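Local coordinates for protein rifamycin polyketide synthase (Amycolatopsis mediterranei, PDB 4LN9) that probably catalyses the dehydration of a polyketide intermediate, as the double-hotdog dehydratase domain of the terminal module of rifamycin polyketide synthase, at residues A[215-220]-A[280-285]; A[198-203]-A[239-244]. All coordinates share one frame; numbering follows the deposited sequence.

Contact 1: residues A[215-220]-A[280-285]; sequences TFAEIA and LRVRVA
Ala217 and Val282 face each other midway along two antiparallel neighbours in the double-hotdog fold of this dehydratase, where strands 215-220 and 280-285 approach to 4.8 Å between their axes. Hydrogen-bonded pairs, Thr215 with Val284, Ala217 with Val282 and Ile219 with Leu280, alternate with the non-hydrogen-bonded pairs Phe216-Arg283 and Glu218-Arg281, so six backbone bonds hold an unbroken ladder.

The alternation also separates two very different faces. On the tight one lie Thr215, Ala217, Ile219, Leu280, Val282 and Val284, all buried, and helix 236-251 packs there through Leu238, Ala241 and Thr246. Small and branched residues suit this layer: alanine's single methyl lets Val282 CG2 come to 3.6 Å from Ala217 CB while the strands keep their pairing distance. Val282 CG1 is beside the backbone N (chi1 -46°) and meets Ile219 CG1 at 3.8 Å, the two side chains crossing at about a right angle.

The opposite face is looser. Glu218, Arg281 and Arg283 are partly exposed there, while Phe216 is its buried member, packed against Phe165, Pro172 and Ala175. Long side chains serve well here, because their polar ends reach other parts of the chain. Arg283 runs extended alongside Phe216, its aliphatic stem packing against the ring, with Arg283 CG 3.5 Å from Phe216 CE1 and the guanidinium and ring planes 52° apart; its NE forms a salt bridge with Glu214. Arg281 makes a salt bridge through NH2 to Glu299 and a cation-pi contact with Trp170, whose NE1 is also hydrogen-bonded to Glu218 OE2.

At the Thr215 end a water bridges the strands: it lies 2.9 Å from Thr215 OG1 and donates to Val284 O at 3.1 Å, the same carbonyl oxygen that accepts Thr215 N at 2.8 Å.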
loop_
_atom_site.group_PDB
_atom_site.type_symbol
_atom_site.label_atom_id
_atom_site.label_comp_id
_atom_site.label_asym_id
_atom_site.label_seq_id
_atom_site.Cartn_x
_atom_site.Cartn_y
_atom_site.Cartn_z
ATOM N N THR A 215 33.512 1.278 25.273
ATOM C CA THR A 215 33.344 -0.170 25.217
ATOM C C THR A 215 33.680 -0.689 23.821
ATOM O O THR A 215 33.132 -0.216 22.827
ATOM C CB THR A 215 31.901 -0.580 25.566
ATOM O OG1 THR A 215 31.571 -0.110 26.880
ATOM C CG2 THR A 215 31.742 -2.092 25.517
ATOM N N PHE A 216 34.599 -1.650 23.754
ATOM C CA PHE A 216 34.956 -2.295 22.495
ATOM C C PHE A 216 34.456 -3.735 22.494
ATOM O O PHE A 216 34.431 -4.387 23.537
ATOM C CB PHE A 216 36.476 -2.266 22.308
ATOM C CG PHE A 216 37.056 -0.881 22.295
ATOM C CD1 PHE A 216 36.866 -0.049 21.204
ATOM C CD2 PHE A 216 37.699 -0.372 23.414
ATOM C CE1 PHE A 216 37.361 1.241 21.201
ATOM C CE2 PHE A 216 38.220 0.908 23.408
ATOM C CZ PHE A 216 38.029 1.725 22.309
ATOM N N ALA A 217 33.983 -4.211 21.346
ATOM C CA ALA A 217 33.472 -5.574 21.276
ATOM C C ALA A 217 33.636 -6.187 19.897
ATOM O O ALA A 217 33.667 -5.482 18.887
ATOM C CB ALA A 217 32.018 -5.626 21.716
ATOM N N GLU A 218 33.799 -7.507 19.869
ATOM C CA GLU A 218 33.590 -8.265 18.650
ATOM C C GLU A 218 32.227 -8.931 18.687
ATOM O O GLU A 218 31.827 -9.511 19.698
ATOM C CB GLU A 218 34.699 -9.303 18.454
ATOM C CG GLU A 218 36.078 -8.687 18.250
ATOM C CD GLU A 218 37.151 -9.703 17.899
ATOM O OE1 GLU A 218 36.819 -10.749 17.297
ATOM O OE2 GLU A 218 38.344 -9.390 18.103
ATOM N N ILE A 219 31.474 -8.736 17.610
ATOM C CA ILE A 219 30.117 -9.244 17.511
ATOM C C ILE A 219 30.060 -10.178 16.314
ATOM O O ILE A 219 30.609 -9.869 15.257
ATOM C CB ILE A 219 29.113 -8.100 17.270
ATOM C CG1 ILE A 219 29.416 -6.911 18.186
ATOM C CG2 ILE A 219 27.685 -8.590 17.453
ATOM C CD1 ILE A 219 29.170 -7.188 19.654
ATOM N N ALA A 220 29.527 -11.376 16.523
ATOM C CA ALA A 220 29.334 -12.316 15.429
ATOM C C ALA A 220 28.037 -13.086 15.630
ATOM O O ALA A 220 27.794 -13.636 16.703
ATOM C CB ALA A 220 30.512 -13.274 15.340
ATOM N N LEU A 280 31.216 -7.931 13.351
ATOM C CA LEU A 280 31.596 -6.527 13.507
ATOM C C LEU A 280 32.701 -6.364 14.542
ATOM O O LEU A 280 32.761 -7.118 15.513
ATOM C CB LEU A 280 30.390 -5.682 13.921
ATOM C CG LEU A 280 29.185 -5.565 12.986
ATOM C CD1 LEU A 280 28.108 -4.726 13.664
ATOM C CD2 LEU A 280 29.576 -4.962 11.644
ATOM N N ARG A 281 33.509 -5.322 14.382
ATOM C CA ARG A 281 34.211 -4.707 15.503
ATOM C C ARG A 281 33.546 -3.376 15.822
ATOM O O ARG A 281 33.239 -2.600 14.917
ATOM C CB ARG A 281 35.676 -4.457 15.137
ATOM C CG ARG A 281 36.465 -5.702 14.765
ATOM C CD ARG A 281 37.891 -5.331 14.385
ATOM N NE ARG A 281 38.551 -6.400 13.642
ATOM C CZ ARG A 281 39.797 -6.340 13.180
ATOM N NH1 ARG A 281 40.521 -5.238 13.340
ATOM N NH2 ARG A 281 40.303 -7.370 12.514
ATOM N N VAL A 282 33.274 -3.139 17.101
ATOM C CA VAL A 282 32.468 -1.993 17.508
ATOM C C VAL A 282 33.144 -1.171 18.606
ATOM O O VAL A 282 33.890 -1.709 19.428
ATOM C CB VAL A 282 31.061 -2.424 17.969
ATOM C CG1 VAL A 282 30.459 -3.414 16.984
ATOM C CG2 VAL A 282 31.122 -3.027 19.364
ATOM N N ARG A 283 33.007 0.151 18.508
ATOM C CA ARG A 283 33.302 1.053 19.625
ATOM C C ARG A 283 32.033 1.771 20.070
ATOM O O ARG A 283 31.364 2.418 19.265
ATOM C CB ARG A 283 34.363 2.088 19.226
ATOM C CG ARG A 283 34.589 3.174 20.271
ATOM C CD ARG A 283 35.517 4.266 19.759
ATOM N NE ARG A 283 35.805 5.275 20.778
ATOM C CZ ARG A 283 35.107 6.396 20.939
ATOM N NH1 ARG A 283 34.055 6.639 20.170
ATOM N NH2 ARG A 283 35.468 7.280 21.860
ATOM N N VAL A 284 31.697 1.639 21.349
ATOM C CA VAL A 284 30.545 2.338 21.908
ATOM C C VAL A 284 30.980 3.336 22.977
ATOM O O VAL A 284 31.762 2.999 23.866
ATOM C CB VAL A 284 29.513 1.356 22.498
ATOM C CG1 VAL A 284 28.346 2.116 23.110
ATOM C CG2 VAL A 284 29.018 0.400 21.422
ATOM N N ALA A 285 30.546 4.586 22.833
ATOM C CA ALA A 285 30.907 5.637 23.784
ATOM C C ALA A 285 29.709 6.469 24.242
ATOM O O ALA A 285 28.595 6.296 23.748
ATOM C CB ALA A 285 31.988 6.537 23.201
HETATM O O HOH W 1 30.750 2.691 26.798
#

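Contact 2: residues A[198-203]-A[239-244]; sequences FRAVRA and LDAALH
His244 turns the edge of its imidazole to the backbone of Phe198, bringing CE1 to 3.1 Å from Phe198 O in the ring plane, a close C-H edge contact, not a hydrogen bond. Beside it, Val201 slips past, its CG2 3.6 Å from His244 NE2 and also touching Ala241. Two alanines permit the close fit of loop on helix, Ala200 CB lying 3.7 Å from Ala241 CB. Phe198 offers its ring edge to Asp240, with CD1 3.8 Å from OD2 and the carboxylate steeply turned against the ring.

Behind this shell, the His244 side chain is folded back over the preceding helical turn, CG between its backbone N and carbonyl carbon (chi1 79°), so that Ala241 CA sits 3.3 Å above the ring centre. From there ND1 donates to Asp240 OD2 over 2.6 Å, within the imidazole plane, and meets the carboxylate on its anti side, 31° out of the carboxylate plane. NE2 is hydrogen-bonded to Tyr184 OH, which also bonds Val201 N, while the ring of His70 rests against Phe198.

Asp240 and His244 match the D-x-x-x-Q/H motif of polyketide dehydratases, whose aspartate works with a histidine of the other hotdog, probably His70, since residues 70-79 resemble HxxxGxxxxP with Asp for Gly. The short His244-Asp240 bond therefore probably fixes a carboxylate's rotation in the active site, the Tyr184 hydroxyl at NE2 probably holding the imidazole's other end.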
loop_
_atom_site.group_PDB
_atom_site.type_symbol
_atom_site.label_atom_id
_atom_site.label_comp_id
_atom_site.label_asym_id
_atom_site.label_seq_id
_atom_site.Cartn_x
_atom_site.Cartn_y
_atom_site.Cartn_z
ATOM N N PHE A 198 20.469 -13.583 19.341
ATOM C CA PHE A 198 20.908 -12.285 19.841
ATOM C C PHE A 198 22.153 -12.373 20.711
ATOM O O PHE A 198 22.738 -11.350 21.063
ATOM C CB PHE A 198 19.787 -11.578 20.601
ATOM C CG PHE A 198 18.730 -10.997 19.713
ATOM C CD1 PHE A 198 18.663 -9.632 19.488
ATOM C CD2 PHE A 198 17.853 -11.827 19.036
ATOM C CE1 PHE A 198 17.701 -9.100 18.649
ATOM C CE2 PHE A 198 16.882 -11.304 18.205
ATOM C CZ PHE A 198 16.820 -9.939 17.994
ATOM N N ARG A 199 22.522 -13.581 21.119
ATOM C CA ARG A 199 23.717 -13.743 21.935
ATOM C C ARG A 199 24.979 -13.708 21.077
ATOM O O ARG A 199 25.583 -14.744 20.800
ATOM C CB ARG A 199 23.635 -15.015 22.784
ATOM C CG ARG A 199 22.612 -14.915 23.908
ATOM C CD ARG A 199 22.766 -16.030 24.931
ATOM N NE ARG A 199 22.654 -17.349 24.315
ATOM C CZ ARG A 199 21.556 -18.099 24.339
ATOM N NH1 ARG A 199 20.471 -17.678 24.976
ATOM N NH2 ARG A 199 21.539 -19.267 23.710
ATOM N N ALA A 200 25.289 -12.527 20.548
ATOM C CA ALA A 200 26.295 -12.401 19.500
ATOM C C ALA A 200 27.554 -11.688 19.987
ATOM O O ALA A 200 28.495 -11.493 19.219
ATOM C CB ALA A 200 25.714 -11.692 18.286
ATOM N N VAL A 201 27.549 -11.248 21.239
ATOM C CA VAL A 201 28.726 -10.599 21.801
ATOM C C VAL A 201 29.806 -11.631 22.113
ATOM O O VAL A 201 29.590 -12.540 22.914
ATOM C CB VAL A 201 28.384 -9.807 23.077
ATOM C CG1 VAL A 201 29.643 -9.192 23.667
ATOM C CG2 VAL A 201 27.357 -8.728 22.769
ATOM N N ARG A 202 30.933 -11.539 21.411
ATOM C CA ARG A 202 31.982 -12.558 21.494
ATOM C C ARG A 202 33.100 -12.185 22.466
ATOM O O ARG A 202 33.743 -13.056 23.051
ATOM C CB ARG A 202 32.565 -12.838 20.108
ATOM C CG ARG A 202 31.545 -13.366 19.114
ATOM C CD ARG A 202 31.395 -14.873 19.244
ATOM N NE ARG A 202 32.653 -15.552 18.957
ATOM C CZ ARG A 202 32.953 -16.782 19.360
ATOM N NH1 ARG A 202 32.059 -17.505 20.023
ATOM N NH2 ARG A 202 34.135 -17.306 19.063
ATOM N N ALA A 203 33.379 -10.891 22.568
ATOM C CA ALA A 203 34.398 -10.390 23.479
ATOM C C ALA A 203 34.087 -8.932 23.771
ATOM O O ALA A 203 33.506 -8.238 22.937
ATOM C CB ALA A 203 35.778 -10.517 22.849
ATOM N N LEU A 239 22.968 -5.503 15.132
ATOM C CA LEU A 239 22.937 -4.145 15.660
ATOM C C LEU A 239 22.585 -4.122 17.146
ATOM O O LEU A 239 23.193 -3.383 17.921
ATOM C CB LEU A 239 21.972 -3.262 14.865
ATOM C CG LEU A 239 21.988 -1.775 15.233
ATOM C CD1 LEU A 239 23.401 -1.218 15.136
ATOM C CD2 LEU A 239 21.033 -0.985 14.352
ATOM N N ASP A 240 21.655 -4.981 17.556
ATOM C CA ASP A 240 21.293 -5.066 18.967
ATOM C C ASP A 240 22.476 -5.486 19.830
ATOM O O ASP A 240 22.690 -4.936 20.910
ATOM C CB ASP A 240 20.115 -6.017 19.189
ATOM C CG ASP A 240 19.548 -5.918 20.595
ATOM O OD1 ASP A 240 18.686 -5.043 20.828
ATOM O OD2 ASP A 240 20.000 -6.678 21.478
ATOM N N ALA A 241 23.189 -6.520 19.396
ATOM C CA ALA A 241 24.346 -7.003 20.143
ATOM C C ALA A 241 25.448 -5.949 20.180
ATOM O O ALA A 241 26.133 -5.792 21.191
ATOM C CB ALA A 241 24.868 -8.299 19.540
ATOM N N ALA A 242 25.610 -5.227 19.077
ATOM C CA ALA A 242 26.586 -4.145 19.017
ATOM C C ALA A 242 26.372 -3.179 20.176
ATOM O O ALA A 242 27.307 -2.861 20.907
ATOM C CB ALA A 242 26.490 -3.411 17.687
ATOM N N LEU A 243 25.101 -2.901 20.469
ATOM C CA LEU A 243 24.756 -1.938 21.510
ATOM C C LEU A 243 24.657 -2.576 22.898
ATOM O O LEU A 243 25.033 -1.961 23.898
ATOM C CB LEU A 243 23.452 -1.216 21.161
ATOM C CG LEU A 243 23.509 -0.257 19.969
ATOM C CD1 LEU A 243 22.109 0.049 19.462
ATOM C CD2 LEU A 243 24.241 1.025 20.341
ATOM N N HIS A 244 24.152 -3.806 22.964
ATOM C CA HIS A 244 23.964 -4.460 24.258
ATOM C C HIS A 244 25.221 -5.076 24.828
ATOM O O HIS A 244 25.281 -5.354 26.028
ATOM C CB HIS A 244 22.778 -5.434 24.250
ATOM C CG HIS A 244 23.068 -6.772 23.598
ATOM N ND1 HIS A 244 22.180 -7.375 22.783
ATOM C CD2 HIS A 244 24.049 -7.725 23.872
ATOM C CE1 HIS A 244 22.631 -8.601 22.453
ATOM N NE2 HIS A 244 23.786 -8.807 23.106
#

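From the N terminus the chain passes 198-203, then 215-220, then the helical residues 239-244 and last 280-285. Contact 2 closes a loop of 35 residues when the helix returns to 198-203; contact 1 closes one of 59 residues, and it opens before the first has closed, so the two cross. Their centres are 8 Å apart. Strands 201-207 and 214-220 are consecutive and adjacent, joined by a hydrogen bond from Arg202 N to Glu218 O (2.8 Å), where Arg202 and Ala203 form a classic beta bulge opposite Glu218. Ile219 touches both Val201 and Ala241, so together the contacts tie three neighbouring strands to helix 236-251 of the second hotdog.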